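Local coordinates for peptidoglycan synthetase penicillin-binding protein 3 (Bifidobacterium adolescentis, PDB 4YE5) that probably acts as a cell-wall transpeptidase that cross-links peptidoglycan and binds penicillin, at residues M297-L302 / V452-V457; D307-P312 / W333-I338; Y322-D327 / S342-M347; A458-N463 / D560-N565; A464-A469 / G480-A485. All blocks are in the same frame, centred on the assembly; numbering follows the deposited sequence.

Interaction 1 (M297-L302 / V452-V457); sequences MLQLGL and VIDESV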
# COMPACT_ATOMS: atom_id res chain seq x y z
N MSE A 297 30.86 10.26 -1.26
CA MSE A 297 32.25 10.62 -1.02
C MSE A 297 33.19 9.45 -1.27
O MSE A 297 34.27 9.62 -1.86
CB MSE A 297 32.45 11.11 0.41
CG MSE A 297 31.72 12.38 0.71
SE MSE A 297 31.93 12.80 2.58
CE MSE A 297 30.60 14.22 2.67
N LEU A 298 32.80 8.28 -0.80
CA LEU A 298 33.61 7.08 -1.01
C LEU A 298 33.64 6.72 -2.48
O LEU A 298 34.69 6.48 -3.03
CB LEU A 298 33.06 5.91 -0.20
CG LEU A 298 33.06 6.12 1.31
CD1 LEU A 298 32.40 4.92 1.97
CD2 LEU A 298 34.49 6.29 1.83
N GLN A 299 32.46 6.67 -3.11
CA GLN A 299 32.35 6.31 -4.51
C GLN A 299 33.23 7.17 -5.41
O GLN A 299 33.86 6.66 -6.35
CB GLN A 299 30.90 6.37 -4.98
CG GLN A 299 30.69 5.96 -6.43
CD GLN A 299 30.98 4.48 -6.65
OE1 GLN A 299 30.77 3.65 -5.76
NE2 GLN A 299 31.50 4.14 -7.84
N LEU A 300 33.26 8.47 -5.13
CA LEU A 300 33.99 9.44 -5.94
C LEU A 300 35.46 9.45 -5.60
O LEU A 300 36.25 10.12 -6.25
CB LEU A 300 33.41 10.85 -5.73
CG LEU A 300 31.99 11.08 -6.26
CD1 LEU A 300 31.41 12.39 -5.72
CD2 LEU A 300 32.00 11.05 -7.79
N GLY A 301 35.82 8.71 -4.54
CA GLY A 301 37.21 8.64 -4.11
C GLY A 301 37.65 9.93 -3.43
O GLY A 301 38.83 10.26 -3.40
N LEU A 302 36.68 10.67 -2.90
CA LEU A 302 37.00 11.91 -2.21
C LEU A 302 37.65 11.61 -0.89
O LEU A 302 38.57 12.31 -0.47
CB LEU A 302 35.74 12.76 -2.00
CG LEU A 302 35.17 13.30 -3.31
CD1 LEU A 302 33.95 14.15 -3.02
CD2 LEU A 302 36.24 14.11 -4.06
N VAL A 452 23.80 1.86 -7.64
CA VAL A 452 23.96 3.22 -7.10
C VAL A 452 25.43 3.49 -6.74
O VAL A 452 25.96 4.57 -7.02
CB VAL A 452 23.05 3.45 -5.87
CG1 VAL A 452 23.27 4.84 -5.29
CG2 VAL A 452 21.57 3.26 -6.24
N ILE A 453 26.07 2.49 -6.12
CA ILE A 453 27.47 2.57 -5.70
C ILE A 453 28.12 1.20 -5.88
O ILE A 453 27.42 0.18 -5.99
CB ILE A 453 27.60 2.94 -4.19
CG1 ILE A 453 26.63 2.10 -3.36
CG2 ILE A 453 27.34 4.44 -3.96
CD1 ILE A 453 26.70 2.36 -1.85
N ASP A 454 29.45 1.17 -5.89
CA ASP A 454 30.17 -0.10 -5.96
C ASP A 454 29.80 -0.97 -4.76
O ASP A 454 29.54 -0.45 -3.67
CB ASP A 454 31.68 0.13 -5.97
CG ASP A 454 32.18 0.81 -7.24
OD1 ASP A 454 31.39 1.07 -8.17
OD2 ASP A 454 33.40 1.05 -7.30
N GLU A 455 29.81 -2.28 -4.96
CA GLU A 455 29.59 -3.24 -3.87
C GLU A 455 30.60 -3.06 -2.73
O GLU A 455 30.27 -3.18 -1.55
CB GLU A 455 29.65 -4.68 -4.41
CG GLU A 455 29.45 -5.75 -3.35
CD GLU A 455 29.33 -7.16 -3.93
OE1 GLU A 455 28.91 -7.31 -5.10
OE2 GLU A 455 29.67 -8.11 -3.21
N SER A 456 31.83 -2.72 -3.07
CA SER A 456 32.83 -2.54 -2.03
C SER A 456 32.50 -1.28 -1.19
O SER A 456 32.70 -1.24 0.02
CB SER A 456 34.22 -2.45 -2.66
OG SER A 456 34.29 -1.39 -3.59
N VAL A 457 31.94 -0.26 -1.83
CA VAL A 457 31.55 0.95 -1.10
C VAL A 457 30.36 0.65 -0.19
O VAL A 457 30.32 1.07 0.97
CB VAL A 457 31.21 2.12 -2.06
CG1 VAL A 457 30.48 3.28 -1.31
CG2 VAL A 457 32.46 2.61 -2.76
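Gln299 and Asp454 meet with their flat groups nearly perpendicular: the amide of Gln299 stands 84° from the carboxylate plane of Asp454, and the two side chains cross at about a right angle. The amide works as a two-pronged grip. Its OE1 takes the backbone N-H of Asp454 (Asp454 N to Gln299 OE1 2.8 Å) in an almost straight bond, while its NE2 donates to OD1 of the same Asp454 at 3.1 Å. This second bond leaves in the plane of the amide but reaches OD1 from well above the carboxylate plane. The Gln299 chain starts with CG anti to the backbone N (chi1 -178°) and then bends at chi2 (67°), which swings the amide across to segment 452-457. Gln299 OE1 also lies close to carbon atoms, 3.5 Å from CA of Ile453 and 3.6 Å from CG2 of Val457. Beside this pair, CG1 of Val457 touches Leu298, 3.8 Å from its CB, and the two side chains cross obliquely. Leu298 continues onto Gln460 and Met461, and Gln299 is backed by Phe362 of helix 356-365. Asp454 occupies the N-cap position of helix 455-470 without its side chain capping it. Thus, in the transpeptidase domain, a glutamine near the C-terminal end of helix 290-299, just before the Schellman motif at Gly301, holds the N-cap residue of helix 455-470.

Interaction 2 (D307-P312 / W333-I338); sequences DKFTVP and WTLAGI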
# COMPACT_ATOMS: atom_id res chain seq x y z
N ASP A 307 39.73 7.40 6.70
CA ASP A 307 40.47 8.68 6.73
C ASP A 307 40.29 9.36 8.07
O ASP A 307 39.21 9.35 8.64
CB ASP A 307 39.99 9.62 5.62
CG ASP A 307 40.65 9.32 4.27
OD1 ASP A 307 41.64 8.56 4.24
OD2 ASP A 307 40.17 9.85 3.25
N LYS A 308 41.35 9.99 8.57
CA LYS A 308 41.35 10.56 9.91
C LYS A 308 41.07 12.05 9.87
O LYS A 308 41.66 12.80 9.09
CB LYS A 308 42.71 10.33 10.58
CG LYS A 308 43.11 8.87 10.73
CD LYS A 308 44.51 8.77 11.34
CE LYS A 308 44.92 7.33 11.59
NZ LYS A 308 44.93 6.52 10.34
N PHE A 309 40.16 12.49 10.74
CA PHE A 309 39.83 13.91 10.84
C PHE A 309 39.96 14.41 12.28
O PHE A 309 39.81 13.65 13.24
CB PHE A 309 38.39 14.17 10.35
CG PHE A 309 38.15 13.81 8.90
CD1 PHE A 309 37.81 12.51 8.54
CD2 PHE A 309 38.23 14.78 7.91
CE1 PHE A 309 37.57 12.18 7.20
CE2 PHE A 309 37.98 14.46 6.57
CZ PHE A 309 37.65 13.16 6.21
N THR A 310 40.25 15.70 12.40
CA THR A 310 40.09 16.41 13.66
C THR A 310 38.83 17.25 13.55
O THR A 310 38.74 18.16 12.73
CB THR A 310 41.29 17.33 13.94
OG1 THR A 310 42.48 16.54 13.99
CG2 THR A 310 41.10 18.06 15.27
N VAL A 311 37.84 16.93 14.37
CA VAL A 311 36.52 17.51 14.20
C VAL A 311 36.19 18.36 15.41
O VAL A 311 35.89 17.84 16.48
CB VAL A 311 35.44 16.39 14.02
CG1 VAL A 311 34.11 16.99 13.61
CG2 VAL A 311 35.90 15.38 12.99
N PRO A 312 36.25 19.69 15.25
CA PRO A 312 35.95 20.64 16.33
C PRO A 312 34.44 20.70 16.50
O PRO A 312 33.74 20.10 15.68
CB PRO A 312 36.49 21.97 15.79
CG PRO A 312 36.35 21.85 14.32
CD PRO A 312 36.54 20.38 13.98
N TRP A 333 38.18 11.58 15.02
CA TRP A 333 37.27 10.62 14.41
C TRP A 333 37.71 10.27 12.99
O TRP A 333 38.22 11.12 12.27
CB TRP A 333 35.86 11.18 14.37
CG TRP A 333 35.21 11.31 15.73
CD1 TRP A 333 35.48 10.57 16.84
CD2 TRP A 333 34.19 12.25 16.12
NE1 TRP A 333 34.69 10.98 17.89
CE2 TRP A 333 33.89 12.01 17.47
CE3 TRP A 333 33.50 13.26 15.44
CZ2 TRP A 333 32.94 12.76 18.18
CZ3 TRP A 333 32.54 14.00 16.14
CH2 TRP A 333 32.27 13.74 17.50
N THR A 334 37.50 9.01 12.60
CA THR A 334 37.63 8.65 11.19
C THR A 334 36.35 9.02 10.46
O THR A 334 35.39 9.48 11.08
CB THR A 334 37.83 7.15 11.03
OG1 THR A 334 36.68 6.47 11.55
CG2 THR A 334 39.13 6.70 11.75
N LEU A 335 36.33 8.82 9.14
CA LEU A 335 35.12 9.12 8.39
C LEU A 335 33.96 8.25 8.90
O LEU A 335 32.84 8.74 9.05
CB LEU A 335 35.32 8.90 6.89
CG LEU A 335 34.17 9.41 6.01
CD1 LEU A 335 34.04 10.92 6.15
CD2 LEU A 335 34.40 9.01 4.56
N ALA A 336 34.24 6.98 9.18
CA ALA A 336 33.24 6.10 9.78
C ALA A 336 32.72 6.67 11.11
O ALA A 336 31.52 6.63 11.39
CB ALA A 336 33.81 4.69 9.97
N GLY A 337 33.62 7.21 11.92
CA GLY A 337 33.23 7.81 13.20
C GLY A 337 32.36 9.05 13.06
O GLY A 337 31.50 9.31 13.90
N ILE A 338 32.60 9.84 12.01
CA ILE A 338 31.73 10.99 11.74
C ILE A 338 30.28 10.53 11.53
O ILE A 338 29.32 11.19 11.99
CB ILE A 338 32.26 11.82 10.53
CG1 ILE A 338 33.46 12.68 10.98
CG2 ILE A 338 31.15 12.71 9.94
CD1 ILE A 338 34.39 13.14 9.85
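Phe309 and Trp333 form the hydrogen-bonded pair of a short antiparallel ladder: Phe309 N donates to Trp333 O at 2.8 Å, while the return bond from Trp333 N to Phe309 O is weak. One residue on, Lys308 and Thr334 make the non-hydrogen-bonded pair. There Asp307 O lies 3.1 Å from Thr334 CA in a C-H...O contact and takes a weak bond from Leu335 N. On the face bearing Phe309 and Trp333, CD1 of Ile338 sits 3.7 Å from Phe309 CD1, the side chains crossing at about a right angle. Leu335 runs beside the same ring, pointing the same way, with Leu335 CD1 3.9 Å from Phe309 CE1. Val311, its side chain at about a right angle to that of Trp333, brings CB to 3.9 Å from Trp333 CE3. Further out, Thr334 caps helix 335-340: its OG1, set between the backbone N and the carbonyl carbon (chi1 62°), accepts from Gly337 N at 3.2 Å and is also hydrogen-bonded to Pro563 O. Phe309 O has a further donor in Trp566 NE1, and His303 meets the Phe309 ring edge to face. With one good and two weak backbone bonds across it, the contact probably owes much of its hold to apolar packing of Phe309 and Val311 on Trp333, Leu335 and Ile338.

Interaction 3 (Y322-D327 / S342-M347); sequences YKDAVD and SSNVGM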
# COMPACT_ATOMS: atom_id res chain seq x y z
N TYR A 322 28.38 26.01 11.32
CA TYR A 322 27.69 24.74 11.55
C TYR A 322 28.09 24.13 12.89
O TYR A 322 29.26 24.19 13.28
CB TYR A 322 27.97 23.76 10.40
CG TYR A 322 27.65 24.34 9.05
CD1 TYR A 322 26.38 24.22 8.50
CD2 TYR A 322 28.62 25.05 8.34
CE1 TYR A 322 26.08 24.76 7.27
CE2 TYR A 322 28.34 25.60 7.10
CZ TYR A 322 27.07 25.46 6.57
OH TYR A 322 26.79 26.02 5.34
N LYS A 323 27.12 23.54 13.58
CA LYS A 323 27.34 22.96 14.89
C LYS A 323 26.81 21.53 14.95
O LYS A 323 25.87 21.17 14.24
CB LYS A 323 26.65 23.79 15.97
CG LYS A 323 27.30 25.14 16.23
CD LYS A 323 26.70 25.84 17.44
CE LYS A 323 27.55 27.03 17.88
NZ LYS A 323 27.56 28.14 16.88
N ASP A 324 27.42 20.71 15.81
CA ASP A 324 26.85 19.40 16.11
C ASP A 324 25.80 19.57 17.21
O ASP A 324 25.77 20.61 17.87
CB ASP A 324 27.94 18.40 16.50
CG ASP A 324 28.78 17.95 15.29
OD1 ASP A 324 28.32 18.16 14.15
OD2 ASP A 324 29.88 17.39 15.49
N ALA A 325 24.97 18.56 17.40
CA ALA A 325 23.89 18.62 18.38
C ALA A 325 24.41 18.81 19.79
O ALA A 325 23.74 19.38 20.65
CB ALA A 325 23.06 17.35 18.30
N VAL A 326 25.64 18.34 20.01
CA VAL A 326 26.26 18.32 21.32
C VAL A 326 27.59 19.07 21.30
O VAL A 326 28.32 19.01 20.31
CB VAL A 326 26.50 16.86 21.75
CG1 VAL A 326 27.36 16.78 23.00
CG2 VAL A 326 25.17 16.14 21.96
N ASP A 327 27.90 19.78 22.38
CA ASP A 327 29.24 20.33 22.56
C ASP A 327 30.26 19.22 22.76
O ASP A 327 30.12 18.39 23.65
CB ASP A 327 29.27 21.25 23.79
CG ASP A 327 28.71 22.62 23.50
OD1 ASP A 327 28.95 23.15 22.39
OD2 ASP A 327 28.04 23.18 24.39
N SER A 342 27.17 11.05 14.27
CA SER A 342 26.21 11.99 13.70
C SER A 342 26.79 13.42 13.61
O SER A 342 26.10 14.39 13.87
CB SER A 342 24.91 12.02 14.51
OG SER A 342 24.35 10.72 14.64
N SER A 343 28.05 13.55 13.22
CA SER A 343 28.67 14.87 13.22
C SER A 343 28.44 15.64 11.93
O SER A 343 29.09 15.37 10.90
CB SER A 343 30.16 14.76 13.52
OG SER A 343 30.80 16.02 13.36
N ASN A 344 27.53 16.60 11.99
CA ASN A 344 27.31 17.56 10.92
C ASN A 344 28.60 18.25 10.56
O ASN A 344 28.91 18.45 9.38
CB ASN A 344 26.30 18.63 11.36
CG ASN A 344 24.98 18.04 11.77
OD1 ASN A 344 24.62 16.95 11.34
ND2 ASN A 344 24.24 18.76 12.60
N VAL A 345 29.35 18.63 11.58
CA VAL A 345 30.58 19.38 11.38
C VAL A 345 31.57 18.51 10.60
O VAL A 345 32.15 18.95 9.61
CB VAL A 345 31.19 19.86 12.72
CG1 VAL A 345 32.59 20.43 12.49
CG2 VAL A 345 30.27 20.91 13.38
N GLY A 346 31.73 17.25 11.02
CA GLY A 346 32.57 16.32 10.28
C GLY A 346 32.17 16.17 8.82
O GLY A 346 33.03 16.08 7.94
N MSE A 347 30.87 16.14 8.55
CA MSE A 347 30.38 15.99 7.18
C MSE A 347 30.74 17.21 6.34
O MSE A 347 31.13 17.09 5.18
CB MSE A 347 28.86 15.79 7.15
CG MSE A 347 28.38 14.44 7.68
SE MSE A 347 29.10 12.94 6.67
CE MSE A 347 28.03 13.02 5.04
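Asp324 turns its carboxylate onto the start of helix 344-350, and both oxygens are used. Asp324 OD1 accepts the N-H of Val345 at 2.8 Å in a nearly straight bond (170°), met on the syn side and somewhat out of the carboxylate plane. The N of Asn344 comes equally close to OD1, but its angle is too poor for a hydrogen bond. Asp324 OD2 accepts from Ser343 OG at 2.7 Å, again on the syn side, and has a second donor in His328 NE2. Ser343 OG is thus engaged twice: it donates a hydrogen bond to Asp324 OD2 and, Ser343 being the N-cap residue, accepts from Gly346 N at 2.8 Å. With OG anti to the backbone N (chi1 173°), the hydroxyl is placed between the carboxylate and the helix's first turn. Residues 342-344 read Ser-Ser-Asn, consistent with the SxN motif of penicillin-binding proteins, which would make Ser343, held by the aspartate, the middle residue of that motif. On either side of it in sequence lie links to the likely SxxK pair: Asn344 OD1 is hydrogen-bonded to Lys290 NZ, and Ser342 OG weakly to Ser287 OG. The other end of the Asn344 amide, ND2, gives a weak bond to Lys323 O at 3.3 Å. Tyr322 O has the CG2 branch of Val345 3.4 Å away, and Val345 rests on Val311 and Val315 of the neighbouring strands.

Interaction 4 (A458-N463 / D560-N565); sequences ASQMLN and DAIPVN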
# COMPACT_ATOMS: atom_id res chain seq x y z
N ALA A 458 29.39 -0.09 -0.72
CA ALA A 458 28.27 -0.56 0.07
C ALA A 458 28.73 -1.35 1.31
O ALA A 458 28.18 -1.18 2.40
CB ALA A 458 27.32 -1.39 -0.78
N SER A 459 29.72 -2.23 1.13
CA SER A 459 30.25 -3.01 2.24
C SER A 459 30.84 -2.13 3.33
O SER A 459 30.68 -2.41 4.51
CB SER A 459 31.35 -3.97 1.77
OG SER A 459 30.75 -5.05 1.07
N GLN A 460 31.58 -1.11 2.92
CA GLN A 460 32.23 -0.22 3.89
C GLN A 460 31.20 0.61 4.65
O GLN A 460 31.36 0.87 5.84
CB GLN A 460 33.25 0.68 3.18
CG GLN A 460 34.43 -0.11 2.64
CD GLN A 460 35.35 0.69 1.73
OE1 GLN A 460 35.10 1.85 1.41
NE2 GLN A 460 36.43 0.06 1.29
N MSE A 461 30.15 1.02 3.95
CA MSE A 461 29.07 1.79 4.59
C MSE A 461 28.25 0.91 5.55
O MSE A 461 27.82 1.35 6.60
CB MSE A 461 28.16 2.41 3.53
CG MSE A 461 28.78 3.55 2.73
SE MSE A 461 29.42 4.95 3.90
CE MSE A 461 27.76 5.42 4.78
N LEU A 462 28.04 -0.34 5.18
CA LEU A 462 27.34 -1.28 6.06
C LEU A 462 28.15 -1.47 7.35
O LEU A 462 27.60 -1.50 8.46
CB LEU A 462 27.20 -2.63 5.34
CG LEU A 462 26.31 -3.71 5.94
CD1 LEU A 462 24.87 -3.23 6.03
CD2 LEU A 462 26.38 -4.97 5.08
N ASN A 463 29.46 -1.62 7.19
CA ASN A 463 30.40 -1.71 8.30
C ASN A 463 30.32 -0.45 9.20
O ASN A 463 30.25 -0.56 10.43
CB ASN A 463 31.81 -1.91 7.73
CG ASN A 463 32.85 -2.22 8.80
OD1 ASN A 463 32.95 -1.53 9.82
ND2 ASN A 463 33.65 -3.25 8.56
N ASP A 560 35.68 -7.56 11.59
CA ASP A 560 36.31 -6.64 10.64
C ASP A 560 35.92 -5.17 10.82
O ASP A 560 35.87 -4.42 9.84
CB ASP A 560 36.01 -7.10 9.21
CG ASP A 560 34.51 -7.07 8.87
OD1 ASP A 560 33.67 -6.88 9.79
OD2 ASP A 560 34.18 -7.26 7.68
N ALA A 561 35.65 -4.75 12.05
CA ALA A 561 35.15 -3.40 12.29
C ALA A 561 36.12 -2.35 11.75
O ALA A 561 37.31 -2.43 12.00
CB ALA A 561 34.90 -3.16 13.78
N ILE A 562 35.62 -1.38 11.00
CA ILE A 562 36.47 -0.29 10.56
C ILE A 562 36.52 0.70 11.72
O ILE A 562 35.50 1.03 12.29
CB ILE A 562 35.92 0.36 9.27
CG1 ILE A 562 36.01 -0.64 8.10
CG2 ILE A 562 36.69 1.64 8.92
CD1 ILE A 562 35.13 -0.29 6.92
N PRO A 563 37.74 1.14 12.10
CA PRO A 563 37.89 2.04 13.26
C PRO A 563 37.09 3.33 13.13
O PRO A 563 37.02 3.93 12.04
CB PRO A 563 39.41 2.32 13.30
CG PRO A 563 39.95 1.81 11.99
CD PRO A 563 39.04 0.71 11.56
N VAL A 564 36.50 3.75 14.24
CA VAL A 564 35.69 4.97 14.26
C VAL A 564 36.47 6.16 14.85
O VAL A 564 36.04 7.31 14.78
CB VAL A 564 34.40 4.76 15.08
CG1 VAL A 564 33.36 4.01 14.25
CG2 VAL A 564 34.72 3.98 16.39
N ASN A 565 37.61 5.86 15.44
CA ASN A 565 38.49 6.93 15.91
C ASN A 565 39.95 6.61 15.65
O ASN A 565 40.27 5.55 15.13
CB ASN A 565 38.25 7.24 17.39
CG ASN A 565 38.17 5.99 18.24
OD1 ASN A 565 39.03 5.11 18.14
ND2 ASN A 565 37.13 5.89 19.07
O HOH W 1 32.94 0.95 11.32
O HOH W 2 33.11 -4.90 6.00
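The amide of Asn463 carries the aliphatic chain of Ile562 on one face and polar partners round its edge. CD1 of Ile562 stands over that face, 3.5 Å from Asn463 CG, with CG1 of Ile562 beside it and likewise above the plane; the two side chains run at a slant to one another. At the edge, Asn463 ND2 donates to Asp560 O at 2.8 Å, the acceptor lying in the amide plane of Asn463, although the N-H arrives well above the carbonyl plane of Asp560. The other edge atom, Asn463 OD1, accepts the N-H of Ile562 at 2.9 Å, with the donor tilted 26° from the plane of the amide. One side chain thereby serves a carbonyl and an N-H two residues apart on the same strip of tail. CG of Asn463 is anti to the backbone N (chi1 -172°), which carries the amide away from helix 455-470 toward Ile562. Two waters extend the edge. Water 2 accepts from Asn463 ND2 and donates to Asp560 OD2, each at 3.1 Å, so it closes a ring between the amide and the carboxylate. Water 1 lies between Asn463 OD1 and Ile562 O; it has several acceptors to serve, so its two protons must be shared out among them. Arg558 adds a weak bond to OD1, and Ile562 also packs on Ile305. The amide pairs with the chain much as a peptide group would, joining the irregular C-terminal tail after helix 535-549 to helix 455-470 of the transpeptidase domain at its surface.

Interaction 5 (A464-A469 / G480-A485); sequences AMESSA and GYRMAA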
# COMPACT_ATOMS: atom_id res chain seq x y z
N ALA A 464 30.30 0.73 8.60
CA ALA A 464 30.18 1.97 9.39
C ALA A 464 28.81 2.08 10.06
O ALA A 464 28.70 2.60 11.18
CB ALA A 464 30.46 3.20 8.50
N MSE A 465 27.76 1.60 9.38
CA MSE A 465 26.42 1.57 9.97
C MSE A 465 26.31 0.57 11.13
O MSE A 465 25.56 0.79 12.08
CB MSE A 465 25.32 1.29 8.93
CG MSE A 465 25.13 2.41 7.92
SE MSE A 465 23.67 2.01 6.71
CE MSE A 465 22.20 2.08 8.03
N GLU A 466 27.07 -0.51 11.05
CA GLU A 466 27.10 -1.44 12.16
C GLU A 466 27.79 -0.78 13.37
O GLU A 466 27.35 -0.95 14.52
CB GLU A 466 27.77 -2.77 11.77
CG GLU A 466 27.99 -3.68 12.97
CD GLU A 466 28.13 -5.16 12.61
OE1 GLU A 466 28.28 -5.50 11.42
OE2 GLU A 466 28.07 -5.99 13.54
N SER A 467 28.86 -0.02 13.13
CA SER A 467 29.46 0.77 14.21
C SER A 467 28.46 1.80 14.73
O SER A 467 28.37 2.03 15.94
CB SER A 467 30.77 1.45 13.76
OG SER A 467 31.75 0.49 13.45
N SER A 468 27.68 2.40 13.83
CA SER A 468 26.65 3.36 14.25
C SER A 468 25.59 2.68 15.16
O SER A 468 25.16 3.28 16.13
CB SER A 468 25.97 4.03 13.03
OG SER A 468 26.93 4.73 12.22
N ALA A 469 25.18 1.45 14.83
CA ALA A 469 24.22 0.71 15.68
C ALA A 469 24.80 0.39 17.06
O ALA A 469 24.14 0.53 18.09
CB ALA A 469 23.79 -0.60 14.99
N GLY A 480 21.39 -11.92 19.85
CA GLY A 480 21.88 -12.89 18.88
C GLY A 480 22.12 -12.32 17.49
O GLY A 480 22.62 -13.00 16.62
N TYR A 481 21.77 -11.05 17.26
CA TYR A 481 21.87 -10.54 15.89
C TYR A 481 22.61 -9.22 15.78
O TYR A 481 22.38 -8.30 16.57
CB TYR A 481 20.46 -10.40 15.28
CG TYR A 481 19.72 -11.73 15.24
CD1 TYR A 481 18.96 -12.17 16.32
CD2 TYR A 481 19.78 -12.55 14.12
CE1 TYR A 481 18.30 -13.39 16.30
CE2 TYR A 481 19.11 -13.78 14.09
CZ TYR A 481 18.38 -14.18 15.18
OH TYR A 481 17.70 -15.40 15.14
N ARG A 482 23.48 -9.13 14.79
CA ARG A 482 24.16 -7.88 14.49
C ARG A 482 23.25 -6.97 13.67
O ARG A 482 22.54 -7.46 12.80
CB ARG A 482 25.46 -8.17 13.72
CG ARG A 482 26.48 -8.90 14.59
CD ARG A 482 27.61 -9.53 13.77
NE ARG A 482 28.24 -8.61 12.84
CZ ARG A 482 29.13 -8.99 11.92
NH1 ARG A 482 29.48 -10.27 11.82
NH2 ARG A 482 29.66 -8.10 11.10
N MSE A 483 23.26 -5.66 13.96
CA MSE A 483 22.46 -4.68 13.22
C MSE A 483 23.35 -3.61 12.62
O MSE A 483 24.37 -3.24 13.19
CB MSE A 483 21.45 -3.97 14.15
CG MSE A 483 20.24 -4.84 14.56
SE MSE A 483 18.98 -3.88 15.71
CE MSE A 483 19.98 -3.95 17.32
N ALA A 484 22.94 -3.10 11.47
CA ALA A 484 23.58 -1.93 10.88
C ALA A 484 22.47 -0.90 10.81
O ALA A 484 21.43 -1.15 10.19
CB ALA A 484 24.09 -2.23 9.49
N ALA A 485 22.67 0.25 11.44
CA ALA A 485 21.57 1.20 11.55
C ALA A 485 22.03 2.63 11.65
O ALA A 485 23.17 2.88 11.99
CB ALA A 485 20.72 0.85 12.79
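Met465 touches strand 484-492 with both its backbone and its side chain. Its carbonyl O accepts from Ala485 N at 3.0 Å and, from the opposite face of its plane, from Ala469 N within the helix. Its CB meets Ala484 CB at 3.8 Å, and the chain, bent at chi3, lays CE against the backbone of Ala485. Glu466 comes next: with CG anti to the backbone N (chi1 172°) and the rest extended, its carboxylate reaches Arg482. The guanidinium holds it side-on, Arg482 NE to Glu466 OE2 at 2.7 Å through the syn lone pair and Arg482 NH2 to Glu466 OE1 at 3.0 Å, the two planes 35° apart. Nearer the backbone, Glu466 CA makes a C-H...O contact with Met483 O. Ser468 turns its hydroxyl back to Ala464 O, and its CB lies 3.2 Å from Ala485 O. Ala469 finishes the walk, its CB close to Met483 O and 4.0 Å from Ala485 CB. Arg482 NH1 is taken up by Ser556 O, while Arg558 forms a long, weak ion pair with Glu466. Small alanines allow close approach, and the two-bond salt bridge ties buried Glu466 to the loop leading into strand 484-492, which carries Lys486 of the likely KSG motif; the paired charges probably offset each other's burial.

From the N terminus, interaction 1 opens first, at the end of helix 290-299, and closes a long loop at the start of helix 455-470. Interactions 2 and 3 both nest inside it. They cross each other, since segment 322-327 lies between the two segments of interaction 2 and 342-347 follows them, and they tie the two-stranded ladder 308-311/331-334 and the end of hairpin 314-323 to helices 335-340 and 344-350. Interaction 4 then opens on helix 455-470 and closes at the C-terminal tail; interaction 5, between that helix and strand 484-492, nests inside. Helix 455-470 therefore serves interactions 1, 4 and 5, while the tail returns to interaction 2 through Pro563 and Val564 at Thr334.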